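Local coordinates for oligopeptide-binding protein appA (Bacillus subtilis, PDB 1XOC) that binds oligopeptides outside the cell membrane as the receptor component of an ABC peptide permease that can replace the Opp system in sporulation and genetic competence, at residues A[45-50]-A[506-511]; A[56-61]-A[512-517]; A[308-313]-A[317-322]; A[455-460]-A[464-469]. One frame throughout, in Å; residues are numbered along the deposited sequence.

In the fold
Of the elements in these contacts, helix 43-52 comes first along the chain, and interaction 1 joins it to the loop 506-511 across 456 residues. Strand 57-59 follows, and interaction 2 joins it to 512-517, the continuation of that loop. The two long closures therefore cross, and they touch through Tyr511; both bring the C-terminal chain back onto N-terminal elements. Nested inside both are two short closures in series. Interaction 3 folds the loop 308-313 against 317-322. Interaction 4 then closes the turn between helices 448-457 and 463-480. These two also touch, through Trp317 and Asn318 against Tyr466 and Ser467, so the loop and helix 463-480 are tied together.

Interaction 1: residues A[45-50]-A[506-511]; sequences STDIEN and PKRDLY. With ZN (zinc ion), chain O.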
# COMPACT_ATOMS: atom_id res chain seq x y z
N SER A 45 3.52 -7.23 -4.47
CA SER A 45 2.71 -8.47 -4.36
C SER A 45 1.31 -8.21 -4.85
O SER A 45 0.79 -8.98 -5.63
CB SER A 45 2.73 -9.01 -2.93
OG SER A 45 4.08 -9.29 -2.46
N THR A 46 0.74 -7.11 -4.43
CA THR A 46 -0.64 -6.82 -4.78
C THR A 46 -0.79 -6.63 -6.31
O THR A 46 -1.81 -7.03 -6.91
CB THR A 46 -1.18 -5.63 -3.99
OG1 THR A 46 -1.13 -5.93 -2.59
CG2 THR A 46 -2.63 -5.32 -4.31
N ASP A 47 0.18 -6.00 -6.96
CA ASP A 47 0.15 -5.85 -8.42
C ASP A 47 -0.02 -7.20 -9.13
O ASP A 47 -0.80 -7.31 -10.11
CB ASP A 47 1.43 -5.21 -8.97
CG ASP A 47 1.51 -3.71 -8.75
OD1 ASP A 47 0.47 -3.02 -8.54
OD2 ASP A 47 2.67 -3.25 -8.86
N ILE A 48 0.72 -8.21 -8.70
CA ILE A 48 0.65 -9.50 -9.36
C ILE A 48 -0.70 -10.20 -9.01
O ILE A 48 -1.35 -10.80 -9.88
CB ILE A 48 1.84 -10.34 -8.98
CG1 ILE A 48 3.12 -9.60 -9.32
CG2 ILE A 48 1.77 -11.70 -9.68
CD1 ILE A 48 3.37 -9.38 -10.76
N GLU A 49 -1.09 -10.14 -7.73
CA GLU A 49 -2.36 -10.71 -7.29
C GLU A 49 -3.55 -10.23 -8.11
O GLU A 49 -4.44 -11.01 -8.47
CB GLU A 49 -2.60 -10.35 -5.81
CG GLU A 49 -1.66 -11.05 -4.85
CD GLU A 49 -1.68 -10.47 -3.45
OE1 GLU A 49 -2.47 -9.55 -3.20
OE2 GLU A 49 -0.92 -10.94 -2.58
N ASN A 50 -3.55 -8.95 -8.44
CA ASN A 50 -4.67 -8.38 -9.21
C ASN A 50 -4.71 -8.85 -10.66
O ASN A 50 -5.75 -8.67 -11.33
CB ASN A 50 -4.72 -6.87 -9.06
CG ASN A 50 -5.38 -6.47 -7.75
OD1 ASN A 50 -4.78 -6.55 -6.68
ND2 ASN A 50 -6.64 -6.15 -7.82
N PRO A 506 -5.60 5.83 -9.58
CA PRO A 506 -4.61 6.40 -8.64
C PRO A 506 -3.97 5.43 -7.65
O PRO A 506 -2.96 5.80 -6.99
CB PRO A 506 -5.43 7.49 -7.94
CG PRO A 506 -6.80 6.95 -7.93
CD PRO A 506 -6.96 6.32 -9.29
N LYS A 507 -4.52 4.22 -7.56
CA LYS A 507 -4.04 3.19 -6.67
C LYS A 507 -3.46 1.95 -7.38
O LYS A 507 -2.39 1.42 -6.97
CB LYS A 507 -5.16 2.77 -5.71
CG LYS A 507 -4.66 1.73 -4.69
CD LYS A 507 -5.71 1.33 -3.67
CE LYS A 507 -5.23 0.15 -2.80
NZ LYS A 507 -4.19 0.56 -1.85
N ARG A 508 -4.15 1.47 -8.40
CA ARG A 508 -3.70 0.28 -9.14
C ARG A 508 -3.06 0.67 -10.47
O ARG A 508 -3.77 0.99 -11.44
CB ARG A 508 -4.86 -0.69 -9.38
CG ARG A 508 -5.37 -1.42 -8.20
CD ARG A 508 -4.76 -2.82 -8.09
NE ARG A 508 -3.33 -2.81 -7.82
CZ ARG A 508 -2.80 -2.51 -6.65
NH1 ARG A 508 -3.57 -2.20 -5.61
NH2 ARG A 508 -1.48 -2.51 -6.50
N ASP A 509 -1.73 0.62 -10.54
CA ASP A 509 -0.99 1.06 -11.73
C ASP A 509 -1.37 0.27 -12.97
O ASP A 509 -1.35 0.80 -14.07
CB ASP A 509 0.54 0.96 -11.53
CG ASP A 509 1.07 2.08 -10.69
OD1 ASP A 509 0.26 2.94 -10.23
OD2 ASP A 509 2.31 2.13 -10.52
N LEU A 510 -1.70 -0.99 -12.76
CA LEU A 510 -2.06 -1.90 -13.85
C LEU A 510 -3.56 -2.17 -13.87
O LEU A 510 -4.01 -3.18 -14.36
CB LEU A 510 -1.26 -3.19 -13.73
CG LEU A 510 0.27 -3.01 -13.62
CD1 LEU A 510 1.02 -4.34 -13.51
CD2 LEU A 510 0.80 -2.22 -14.82
N TYR A 511 -4.36 -1.20 -13.41
CA TYR A 511 -5.79 -1.37 -13.40
C TYR A 511 -6.31 -1.76 -14.78
O TYR A 511 -6.07 -1.07 -15.75
CB TYR A 511 -6.48 -0.08 -12.95
CG TYR A 511 -8.01 -0.14 -12.96
CD1 TYR A 511 -8.71 -0.92 -12.04
CD2 TYR A 511 -8.75 0.57 -13.88
CE1 TYR A 511 -10.11 -0.97 -12.05
CE2 TYR A 511 -10.13 0.51 -13.89
CZ TYR A 511 -10.79 -0.28 -12.97
OH TYR A 511 -12.16 -0.38 -12.96
ZN ZN O . 2.70 -0.94 -8.88
O HOH W 1 -1.70 -2.64 -10.33
O HOH W 2 0.06 -0.16 -8.42
O HOH W 3 4.07 0.69 -10.05
O HOH W 4 3.55 -1.28 -11.06
O HOH W 5 3.31 -0.96 -6.76
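A salt bridge with water bridges beside it joins Asp47, on helix 43-52, to Arg508, in the loop before strand 517-518. It is buried. Arg508 NH2 donates to Asp47 OD1 at 2.9 Å, with a nearly straight N-H...O angle of 170°. The acceptor lies in the guanidinium plane, but the donor comes from above the carboxylate plane; the two planes are 67° apart. The arginine chain bends at chi2 and chi3, which turns the guanidinium toward the helix. Thr46 CG2 packs over one face of it, 3.5 Å from Arg508 NH1. Asn50 CG lies 3.7 Å from Arg508 CD. Water 1 donates to Asp47 OD1 and accepts from Arg508 NE and Leu510 N. Water 2 lies 2.9 Å from Asp47 OD1 and accepts from Asp509 N. The other carboxylate oxygen, Asp47 OD2, binds the zinc ion at 2.3 Å, and waters 3, 4 and 5 also bind the metal. A methionine in place of Arg508 would probably leave Asp47 OD1 without its charged mate and the carboxylate less firmly held beside the zinc. Thr46 packs on the bound peptide and Lys507 NZ bonds to its backbone. Arg508 NH2 has a second acidic partner in Asp43, at the start of the same helix. Asp47 OD2 also bonds to Tyr219 OH on strand 216-221, while Asp509 rests on strand 483-496.

Interaction 2: residues A[56-61]-A[512-517]; sequences LTKTDE and NIEKWW
Lys58 is joined to Asn512 by a direct hydrogen bond and to Glu514 by a salt bridge with two water bridges. In the hydrogen bond, Lys58 NZ donates to Asn512 OD1 at 2.8 Å. The donor lies in the carbonyl plane, at a C=O...N angle of 149°. The lysine stretches across with CG anti to the backbone N (chi1 180°) and bends at chi3, so that CE passes alongside the same oxygen, 3.5 Å from Asn512 OD1. The ionic part is less close: Lys58 NZ and Glu514 OE2 form a salt bridge at 3.5 Å, the two side chains arriving from opposite directions. Water fills out this link. Waters 6 and 7 each accept from Lys58 NZ and donate to Glu514 OE2, at 2.6 Å from Glu514 OE2 in both cases. The ammonium thus has three hydrogen-bond acceptors, one amide oxygen and two waters. A leucine in place of Lys58 would probably leave Asn512 OD1 and Glu514 OE2 without their cationic partner and the two waters without this donor. Within 512-517, Lys515 N bonds to Asn512 O across the 3-10 segment 513-515. Lys58 also touches Tyr511, and Glu514 touches Pro187. Strand 57-59 is an outer strand of its antiparallel sheet and pairs with strand 65-76, while Trp517 begins strand 517-518, which pairs with strand 499-500.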
# COMPACT_ATOMS: atom_id res chain seq x y z
N LEU A 56 -14.59 -10.31 -5.61
CA LEU A 56 -16.01 -10.14 -5.69
C LEU A 56 -16.38 -8.76 -6.25
O LEU A 56 -17.35 -8.60 -7.01
CB LEU A 56 -16.66 -10.35 -4.31
CG LEU A 56 -16.68 -11.82 -3.90
CD1 LEU A 56 -17.14 -11.97 -2.44
CD2 LEU A 56 -17.47 -12.71 -4.85
N THR A 57 -15.63 -7.73 -5.86
CA THR A 57 -15.84 -6.36 -6.34
C THR A 57 -14.54 -5.77 -6.80
O THR A 57 -13.46 -6.35 -6.57
CB THR A 57 -16.40 -5.44 -5.25
OG1 THR A 57 -15.48 -5.45 -4.15
CG2 THR A 57 -17.80 -5.88 -4.80
N LYS A 58 -14.59 -4.59 -7.39
CA LYS A 58 -13.43 -3.88 -7.90
C LYS A 58 -13.72 -2.40 -7.78
O LYS A 58 -14.81 -1.95 -8.13
CB LYS A 58 -13.22 -4.25 -9.37
CG LYS A 58 -12.09 -3.62 -10.08
CD LYS A 58 -12.12 -4.01 -11.59
CE LYS A 58 -11.37 -5.28 -11.90
NZ LYS A 58 -11.51 -5.66 -13.36
N THR A 59 -12.77 -1.63 -7.28
CA THR A 59 -12.92 -0.19 -7.15
C THR A 59 -12.33 0.45 -8.39
O THR A 59 -11.16 0.19 -8.76
CB THR A 59 -12.33 0.34 -5.83
OG1 THR A 59 -13.10 -0.18 -4.74
CG2 THR A 59 -12.33 1.83 -5.77
N ASP A 60 -13.16 1.24 -9.08
CA ASP A 60 -12.77 1.78 -10.36
C ASP A 60 -11.95 3.06 -10.24
O ASP A 60 -11.61 3.50 -9.13
CB ASP A 60 -13.98 1.91 -11.28
CG ASP A 60 -14.87 3.05 -10.93
OD1 ASP A 60 -14.49 3.85 -10.05
OD2 ASP A 60 -15.96 3.19 -11.55
N GLU A 61 -11.59 3.62 -11.39
CA GLU A 61 -10.71 4.80 -11.42
C GLU A 61 -11.30 6.06 -10.80
O GLU A 61 -10.57 7.00 -10.48
CB GLU A 61 -10.21 5.08 -12.84
CG GLU A 61 -11.24 5.66 -13.78
CD GLU A 61 -12.24 4.65 -14.34
OE1 GLU A 61 -13.08 5.08 -15.16
OE2 GLU A 61 -12.20 3.44 -14.01
N ASN A 512 -7.08 -2.85 -14.84
CA ASN A 512 -7.77 -3.29 -16.07
C ASN A 512 -6.83 -3.48 -17.26
O ASN A 512 -7.21 -3.30 -18.43
CB ASN A 512 -8.95 -2.39 -16.39
CG ASN A 512 -10.22 -2.86 -15.72
OD1 ASN A 512 -10.20 -3.72 -14.81
ND2 ASN A 512 -11.33 -2.28 -16.13
N ILE A 513 -5.61 -3.92 -16.95
CA ILE A 513 -4.59 -4.26 -17.96
C ILE A 513 -5.10 -5.26 -19.00
O ILE A 513 -4.67 -5.21 -20.17
CB ILE A 513 -3.25 -4.71 -17.28
CG1 ILE A 513 -2.18 -4.94 -18.36
CG2 ILE A 513 -3.44 -5.89 -16.33
CD1 ILE A 513 -0.78 -4.97 -17.79
N GLU A 514 -6.06 -6.10 -18.61
CA GLU A 514 -6.71 -7.02 -19.58
C GLU A 514 -7.48 -6.31 -20.68
O GLU A 514 -7.84 -6.95 -21.68
CB GLU A 514 -7.61 -8.01 -18.84
CG GLU A 514 -8.70 -7.39 -17.99
CD GLU A 514 -8.30 -7.04 -16.53
OE1 GLU A 514 -7.10 -6.81 -16.18
OE2 GLU A 514 -9.23 -6.99 -15.72
N LYS A 515 -7.75 -5.01 -20.52
CA LYS A 515 -8.48 -4.26 -21.50
C LYS A 515 -7.59 -3.35 -22.35
O LYS A 515 -8.07 -2.69 -23.26
CB LYS A 515 -9.50 -3.34 -20.82
CG LYS A 515 -10.44 -3.97 -19.79
CD LYS A 515 -11.22 -5.12 -20.31
CE LYS A 515 -12.00 -5.77 -19.17
NZ LYS A 515 -12.70 -7.01 -19.62
N TRP A 516 -6.30 -3.29 -22.05
CA TRP A 516 -5.39 -2.46 -22.80
C TRP A 516 -4.96 -3.20 -24.07
O TRP A 516 -4.88 -4.43 -24.08
CB TRP A 516 -4.11 -2.16 -22.01
CG TRP A 516 -4.28 -1.56 -20.64
CD1 TRP A 516 -5.44 -1.18 -20.03
CD2 TRP A 516 -3.23 -1.32 -19.69
NE1 TRP A 516 -5.16 -0.69 -18.77
CE2 TRP A 516 -3.82 -0.79 -18.53
CE3 TRP A 516 -1.85 -1.53 -19.71
CZ2 TRP A 516 -3.06 -0.43 -17.41
CZ3 TRP A 516 -1.10 -1.19 -18.59
CH2 TRP A 516 -1.70 -0.65 -17.46
N TRP A 517 -4.69 -2.46 -25.12
CA TRP A 517 -4.25 -3.07 -26.37
C TRP A 517 -3.31 -2.14 -27.10
O TRP A 517 -3.27 -0.93 -26.86
CB TRP A 517 -5.45 -3.45 -27.24
CG TRP A 517 -6.46 -2.37 -27.52
CD1 TRP A 517 -7.45 -1.91 -26.67
CD2 TRP A 517 -6.63 -1.68 -28.72
NE1 TRP A 517 -8.19 -0.96 -27.28
CE2 TRP A 517 -7.72 -0.79 -28.55
CE3 TRP A 517 -5.96 -1.70 -29.94
CZ2 TRP A 517 -8.15 0.06 -29.55
CZ3 TRP A 517 -6.38 -0.86 -30.94
CH2 TRP A 517 -7.48 0.02 -30.74
O HOH W 6 -11.68 -7.90 -15.35
O HOH W 7 -8.82 -6.72 -13.13

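Interaction 3: residues A[308-313]-A[317-322]; sequences AYIPES and WNYPKD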
# COMPACT_ATOMS: atom_id res chain seq x y z
N ALA A 308 2.81 17.05 2.79
CA ALA A 308 1.67 16.40 3.45
C ALA A 308 1.61 16.77 4.93
O ALA A 308 2.62 16.72 5.63
CB ALA A 308 1.78 14.91 3.32
N TYR A 309 0.42 17.13 5.42
CA TYR A 309 0.20 17.40 6.83
C TYR A 309 -0.86 16.50 7.47
O TYR A 309 -1.06 16.56 8.70
CB TYR A 309 -0.23 18.84 7.02
CG TYR A 309 0.73 19.81 6.42
CD1 TYR A 309 1.90 20.14 7.09
CD2 TYR A 309 0.50 20.39 5.19
CE1 TYR A 309 2.81 21.04 6.56
CE2 TYR A 309 1.43 21.29 4.63
CZ TYR A 309 2.58 21.61 5.34
OH TYR A 309 3.51 22.50 4.83
N ILE A 310 -1.55 15.70 6.64
CA ILE A 310 -2.68 14.87 7.04
C ILE A 310 -2.46 13.43 6.55
O ILE A 310 -2.00 13.23 5.43
CB ILE A 310 -3.97 15.49 6.44
CG1 ILE A 310 -4.17 16.88 7.02
CG2 ILE A 310 -5.22 14.64 6.64
CD1 ILE A 310 -5.15 17.68 6.28
N PRO A 311 -2.82 12.42 7.38
CA PRO A 311 -2.66 11.01 6.99
C PRO A 311 -3.76 10.52 6.03
O PRO A 311 -4.37 9.46 6.24
CB PRO A 311 -2.72 10.28 8.34
CG PRO A 311 -3.64 11.09 9.13
CD PRO A 311 -3.32 12.52 8.76
N GLU A 312 -4.01 11.28 4.98
CA GLU A 312 -5.03 10.91 4.00
C GLU A 312 -4.71 11.62 2.70
O GLU A 312 -4.08 12.67 2.70
CB GLU A 312 -6.42 11.29 4.48
CG GLU A 312 -7.58 10.81 3.56
CD GLU A 312 -7.50 9.30 3.22
OE1 GLU A 312 -7.01 8.96 2.11
OE2 GLU A 312 -7.93 8.48 4.07
N SER A 313 -5.10 11.03 1.59
CA SER A 313 -4.83 11.61 0.28
C SER A 313 -5.87 12.68 -0.04
O SER A 313 -7.07 12.50 0.24
CB SER A 313 -4.96 10.53 -0.78
OG SER A 313 -4.80 11.08 -2.04
N TRP A 317 -12.66 11.43 -0.49
CA TRP A 317 -13.84 12.19 -0.09
C TRP A 317 -13.77 12.57 1.39
O TRP A 317 -14.49 13.46 1.83
CB TRP A 317 -15.14 11.44 -0.37
CG TRP A 317 -15.26 10.08 0.24
CD1 TRP A 317 -14.99 8.90 -0.36
CD2 TRP A 317 -15.69 9.75 1.57
NE1 TRP A 317 -15.20 7.87 0.49
CE2 TRP A 317 -15.67 8.35 1.68
CE3 TRP A 317 -16.13 10.49 2.66
CZ2 TRP A 317 -16.02 7.68 2.85
CZ3 TRP A 317 -16.52 9.82 3.83
CH2 TRP A 317 -16.46 8.43 3.91
N ASN A 318 -12.93 11.89 2.16
CA ASN A 318 -12.83 12.17 3.59
C ASN A 318 -11.75 13.18 3.93
O ASN A 318 -11.54 13.49 5.10
CB ASN A 318 -12.56 10.87 4.34
CG ASN A 318 -13.00 10.93 5.79
OD1 ASN A 318 -14.00 11.55 6.13
ND2 ASN A 318 -12.23 10.28 6.65
N TYR A 319 -11.02 13.65 2.93
CA TYR A 319 -9.92 14.56 3.17
C TYR A 319 -10.54 15.84 3.68
O TYR A 319 -11.48 16.36 3.07
CB TYR A 319 -9.11 14.79 1.91
CG TYR A 319 -7.83 15.59 2.13
CD1 TYR A 319 -7.82 16.98 1.98
CD2 TYR A 319 -6.64 14.97 2.49
CE1 TYR A 319 -6.66 17.71 2.18
CE2 TYR A 319 -5.49 15.69 2.66
CZ TYR A 319 -5.49 17.04 2.51
OH TYR A 319 -4.31 17.76 2.70
N PRO A 320 -10.05 16.35 4.83
CA PRO A 320 -10.68 17.48 5.48
C PRO A 320 -10.34 18.79 4.79
O PRO A 320 -9.20 19.24 4.85
CB PRO A 320 -10.10 17.42 6.89
CG PRO A 320 -8.78 16.83 6.72
CD PRO A 320 -8.89 15.87 5.58
N LYS A 321 -11.32 19.38 4.13
CA LYS A 321 -11.13 20.57 3.32
C LYS A 321 -10.81 21.83 4.14
O LYS A 321 -10.03 22.69 3.71
CB LYS A 321 -12.39 20.80 2.49
CG LYS A 321 -12.21 21.75 1.31
CD LYS A 321 -13.00 21.27 0.09
CE LYS A 321 -12.43 19.98 -0.50
NZ LYS A 321 -13.04 19.70 -1.83
N ASP A 322 -11.38 21.91 5.34
CA ASP A 322 -11.38 23.15 6.13
C ASP A 322 -10.90 22.95 7.57
O ASP A 322 -11.45 23.54 8.51
CB ASP A 322 -12.80 23.75 6.12
CG ASP A 322 -13.88 22.72 6.49
OD1 ASP A 322 -14.99 23.13 6.89
OD2 ASP A 322 -13.60 21.50 6.38
O HOH W 8 -1.95 18.15 3.99
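Tyr319 packs its ring against the backbone of Glu312 and Ser313 and against the side chain of Ile310. The closest packing is at the ring edge. Glu312 O lies near the ring plane, 3.3 Å from Tyr319 CE2, and Ser313 O approaches Tyr319 CD2 obliquely at 3.4 Å. Tyr319 CG stands anti to the backbone N (chi1 -172°), which lays the ring along this turn of the chain. At the far end of the ring Ile310 CD1 meets Tyr319 CZ at 3.8 Å. The same methyl also touches the proline, 3.8 Å from Pro320 CG. Pro320 CD in turn covers one face of the tyrosine ring near its rim. The looser side is polar: water 8 lies 2.7 Å from Tyr319 OH and accepts from Tyr309 N, bridging the two segments. Beyond Pro320, Lys321 and Asp322 are exposed to solvent. No direct hydrogen bond crosses the contact. Glu312 instead bonds within its own segment, OE1 accepting from Ser313 N. Nearby, helix 463-480 covers Glu312 and Pro320 through Tyr474. The arrangement is an irregular loop folded back on itself after strand 306-307, with an inverse gamma turn centred on Pro311.

Interaction 4: residues A[455-460]-A[464-469]; sequences KDAKSI and KQYSKE
Ile460 reaches across the turn between two helices to Gln465, Tyr466 and Glu469. Its two branches divide the work. CG2 stands anti to the backbone N and points into the start of helix 463-480, 3.4 Å from Tyr466 N and 3.5 Å from Gln465 CB. The other branch, extended at chi2 (165°), carries CD1 further along the helix, to 3.8 Å from Glu469 CG. The Ile460 and Glu469 side chains cross at about a right angle. Tyr466 has CG anti to its own backbone N (chi1 -172°), which swings the ring toward the end of helix 448-457. There its edge meets Ala457 O, which lies near the ring plane and 3.5 Å from Tyr466 CE1. Ala457 CB adds a looser contact, 4.2 Å from Tyr466 CE1. The tyrosine hydroxyl bonds to Pro425 O, a second hold on the side chain. Across the segments, water 9 bonds only weakly to Asp456 OD2 and Glu469 OE1. Asp456 O takes both Ser459 N and Ser459 OG, which secures the turn locally. No direct hydrogen bond joins the segments, so the junction between the two helices rests on apolar contact and on the ring edge set against a carbonyl oxygen.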
# COMPACT_ATOMS: atom_id res chain seq x y z
N LYS A 455 -12.47 3.56 16.61
CA LYS A 455 -13.40 2.46 16.86
C LYS A 455 -14.85 2.93 16.72
O LYS A 455 -15.65 2.30 16.01
CB LYS A 455 -13.15 1.89 18.26
CG LYS A 455 -13.95 0.64 18.61
CD LYS A 455 -14.01 0.47 20.14
CE LYS A 455 -14.89 -0.68 20.57
NZ LYS A 455 -15.02 -0.77 22.07
N ASP A 456 -15.20 4.03 17.38
CA ASP A 456 -16.58 4.55 17.36
C ASP A 456 -16.97 5.04 15.96
O ASP A 456 -18.13 4.94 15.57
CB ASP A 456 -16.79 5.66 18.39
CG ASP A 456 -16.70 5.17 19.86
OD1 ASP A 456 -16.70 3.94 20.13
OD2 ASP A 456 -16.62 6.04 20.74
N ALA A 457 -16.00 5.52 15.19
CA ALA A 457 -16.27 6.02 13.83
C ALA A 457 -16.83 4.94 12.91
O ALA A 457 -17.58 5.25 11.99
CB ALA A 457 -15.02 6.64 13.21
N LYS A 458 -16.49 3.68 13.18
CA LYS A 458 -16.93 2.57 12.34
C LYS A 458 -18.43 2.41 12.27
O LYS A 458 -18.92 1.83 11.32
CB LYS A 458 -16.36 1.24 12.82
CG LYS A 458 -14.87 1.13 12.66
CD LYS A 458 -14.35 -0.20 13.17
CE LYS A 458 -12.86 -0.36 12.84
NZ LYS A 458 -12.61 -0.49 11.36
N SER A 459 -19.14 2.89 13.29
CA SER A 459 -20.58 2.70 13.37
C SER A 459 -21.38 3.84 12.71
O SER A 459 -22.61 3.76 12.61
CB SER A 459 -21.00 2.57 14.84
OG SER A 459 -20.67 3.74 15.56
N ILE A 460 -20.67 4.88 12.25
CA ILE A 460 -21.29 6.06 11.66
C ILE A 460 -21.53 5.83 10.17
O ILE A 460 -20.58 5.70 9.40
CB ILE A 460 -20.40 7.30 11.84
CG1 ILE A 460 -20.19 7.59 13.32
CG2 ILE A 460 -21.01 8.50 11.14
CD1 ILE A 460 -19.06 8.55 13.60
N LYS A 464 -21.15 12.44 5.80
CA LYS A 464 -20.92 13.76 6.38
C LYS A 464 -20.63 13.66 7.87
O LYS A 464 -19.72 14.32 8.37
CB LYS A 464 -22.11 14.69 6.14
CG LYS A 464 -22.35 15.03 4.68
CD LYS A 464 -21.19 15.82 4.08
CE LYS A 464 -21.58 16.49 2.76
NZ LYS A 464 -20.39 17.10 2.09
N GLN A 465 -21.38 12.82 8.57
CA GLN A 465 -21.16 12.60 10.00
C GLN A 465 -19.81 11.93 10.22
O GLN A 465 -19.08 12.28 11.15
CB GLN A 465 -22.28 11.74 10.59
CG GLN A 465 -23.65 12.40 10.53
CD GLN A 465 -24.80 11.46 10.94
OE1 GLN A 465 -25.96 11.86 10.90
NE2 GLN A 465 -24.46 10.23 11.32
N TYR A 466 -19.50 10.96 9.36
CA TYR A 466 -18.22 10.26 9.39
C TYR A 466 -17.04 11.22 9.21
O TYR A 466 -16.11 11.24 10.01
CB TYR A 466 -18.19 9.20 8.29
CG TYR A 466 -17.00 8.27 8.31
CD1 TYR A 466 -16.97 7.17 9.14
CD2 TYR A 466 -15.93 8.46 7.44
CE1 TYR A 466 -15.89 6.28 9.13
CE2 TYR A 466 -14.85 7.59 7.43
CZ TYR A 466 -14.84 6.51 8.28
OH TYR A 466 -13.79 5.61 8.28
N SER A 467 -17.09 12.02 8.15
CA SER A 467 -16.04 12.99 7.87
C SER A 467 -15.92 14.02 9.00
O SER A 467 -14.83 14.49 9.30
CB SER A 467 -16.33 13.69 6.53
OG SER A 467 -16.34 12.77 5.46
N LYS A 468 -17.04 14.38 9.62
CA LYS A 468 -16.99 15.39 10.67
C LYS A 468 -16.28 14.86 11.90
O LYS A 468 -15.44 15.53 12.47
CB LYS A 468 -18.40 15.85 11.03
CG LYS A 468 -18.47 17.12 11.90
CD LYS A 468 -18.30 18.39 11.05
CE LYS A 468 -17.76 19.58 11.84
NZ LYS A 468 -16.74 20.36 11.05
N GLU A 469 -16.61 13.63 12.30
CA GLU A 469 -15.95 13.00 13.43
C GLU A 469 -14.49 12.69 13.13
O GLU A 469 -13.64 12.70 14.03
CB GLU A 469 -16.69 11.72 13.84
CG GLU A 469 -17.91 12.00 14.72
CD GLU A 469 -17.55 12.32 16.17
OE1 GLU A 469 -16.63 11.64 16.71
OE2 GLU A 469 -18.18 13.21 16.78
O HOH W 9 -16.87 9.09 19.05